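Local atomic coordinates of extracellular solute-binding protein, family 1 (Bifidobacterium longum subsp. infantis ATCC 15697, PDB entry 3QUF), a protein that probably binds a small solute outside the cell, perhaps a sugar, and hands it to an ABC transporter for uptake. Residues Leu207-Asp210 with Ile211-Gly214. Numbering follows the deposited sequence.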
loop_
_atom_site.group_PDB
_atom_site.type_symbol
_atom_site.label_atom_id
_atom_site.label_comp_id
_atom_site.label_asym_id
_atom_site.label_seq_id
_atom_site.Cartn_x
_atom_site.Cartn_y
_atom_site.Cartn_z
ATOM N N LEU A 207 -4.016 -4.309 -10.029
ATOM C CA LEU A 207 -3.863 -5.658 -10.531
ATOM C C LEU A 207 -5.142 -6.475 -10.509
ATOM O O LEU A 207 -5.346 -7.296 -11.383
ATOM C CB LEU A 207 -2.721 -6.403 -9.819
ATOM C CG LEU A 207 -1.332 -5.787 -9.915
ATOM C CD1 LEU A 207 -0.334 -6.704 -9.076
ATOM C CD2 LEU A 207 -0.856 -5.649 -11.400
ATOM N N ASP A 208 -6.014 -6.204 -9.540
ATOM C CA ASP A 208 -7.273 -6.905 -9.387
ATOM C C ASP A 208 -8.421 -6.320 -10.249
ATOM O O ASP A 208 -9.580 -6.703 -10.094
ATOM C CB ASP A 208 -7.698 -6.933 -7.903
ATOM C CG ASP A 208 -7.022 -8.013 -7.122
ATOM O OD1 ASP A 208 -7.354 -9.195 -7.322
ATOM O OD2 ASP A 208 -6.181 -7.683 -6.260
ATOM N N ALA A 209 -8.103 -5.444 -11.199
ATOM C CA ALA A 209 -9.171 -4.767 -11.955
ATOM C C ALA A 209 -10.158 -5.658 -12.704
ATOM O O ALA A 209 -11.311 -5.210 -12.899
ATOM C CB ALA A 209 -8.586 -3.660 -12.887
ATOM N N ASP A 210 -9.765 -6.843 -13.148
ATOM C CA ASP A 210 -10.715 -7.798 -13.800
ATOM C C ASP A 210 -11.834 -8.157 -12.815
ATOM O O ASP A 210 -13.009 -8.248 -13.212
ATOM C CB ASP A 210 -10.051 -9.098 -14.287
ATOM C CG ASP A 210 -9.186 -8.907 -15.544
ATOM O OD1 ASP A 210 -9.321 -7.853 -16.191
ATOM O OD2 ASP A 210 -8.397 -9.822 -15.888
ATOM N N ILE A 211 -11.485 -8.354 -11.544
ATOM C CA ILE A 211 -12.513 -8.586 -10.525
ATOM C C ILE A 211 -13.370 -7.342 -10.325
ATOM O O ILE A 211 -14.613 -7.425 -10.328
ATOM C CB ILE A 211 -11.930 -9.126 -9.214
ATOM C CG1 ILE A 211 -11.336 -10.510 -9.462
ATOM C CG2 ILE A 211 -13.011 -9.205 -8.101
ATOM C CD1 ILE A 211 -10.481 -11.049 -8.303
ATOM N N TRP A 212 -12.752 -6.183 -10.197
ATOM C CA TRP A 212 -13.526 -4.974 -9.900
ATOM C C TRP A 212 -14.504 -4.682 -11.032
ATOM O O TRP A 212 -15.621 -4.243 -10.791
ATOM C CB TRP A 212 -12.649 -3.762 -9.682
ATOM C CG TRP A 212 -11.453 -3.882 -8.794
ATOM C CD1 TRP A 212 -10.328 -3.216 -8.944
ATOM C CD2 TRP A 212 -11.321 -4.630 -7.553
ATOM N NE1 TRP A 212 -9.447 -3.505 -7.946
ATOM C CE2 TRP A 212 -10.042 -4.376 -7.068
ATOM C CE3 TRP A 212 -12.156 -5.506 -6.845
ATOM C CZ2 TRP A 212 -9.552 -4.925 -5.867
ATOM C CZ3 TRP A 212 -11.652 -6.076 -5.667
ATOM C CH2 TRP A 212 -10.377 -5.762 -5.195
ATOM N N SER A 213 -14.086 -4.961 -12.262
ATOM C CA SER A 213 -14.912 -4.639 -13.432
ATOM C C SER A 213 -15.912 -5.734 -13.791
ATOM O O SER A 213 -16.700 -5.550 -14.725
ATOM C CB SER A 213 -14.014 -4.356 -14.628
ATOM O OG SER A 213 -13.352 -5.527 -15.003
ATOM N N GLY A 214 -15.896 -6.859 -13.070
ATOM C CA GLY A 214 -16.829 -7.964 -13.282
ATOM C C GLY A 214 -16.408 -8.926 -14.375
ATOM O O GLY A 214 -17.147 -9.867 -14.699
#
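W212 folds back over D208 one turn earlier in the chain. Its CZ2 lies 3.4 Å from D208 CB, and D208 O sits 3.5 Å above one face of the indole, offset toward the rim. Carboxylate and ring planes are 48° apart. With CG beside its own backbone N (chi1 -47°), the ring is turned back along the turn rather than on toward G214. A209 CA lies obliquely to the ring, 3.6 Å from W212 CD1. D208 O also accepts W212 N at 3.2 Å, in the carbonyl plane, and takes a weak bond from I211 N.

A209 O is gripped twice by S213. S213 N and S213 OG each lie 2.9 Å from A209 O and come from opposite faces of its plane. S213 OG sits between its own backbone N and carbonyl carbon (chi1 67°), which brings it back to A209 O.

Outside the turn, D208 OD1 is held by Y198 and W222, and OD2 by Y368. W212 NE1 donates a hydrogen bond to D206 OD1, and its ring meets W408. Were W212 an alanine, D206 OD1 would probably lose this donor, and D208 CB and W408 the indole they pack on. D210 OD2 forms a salt bridge with K203 NZ.

D208 is the N-cap residue, though its side chain makes no capping bond. G214, with positive phi, closes this short helix 209-212 in a Schellman motif.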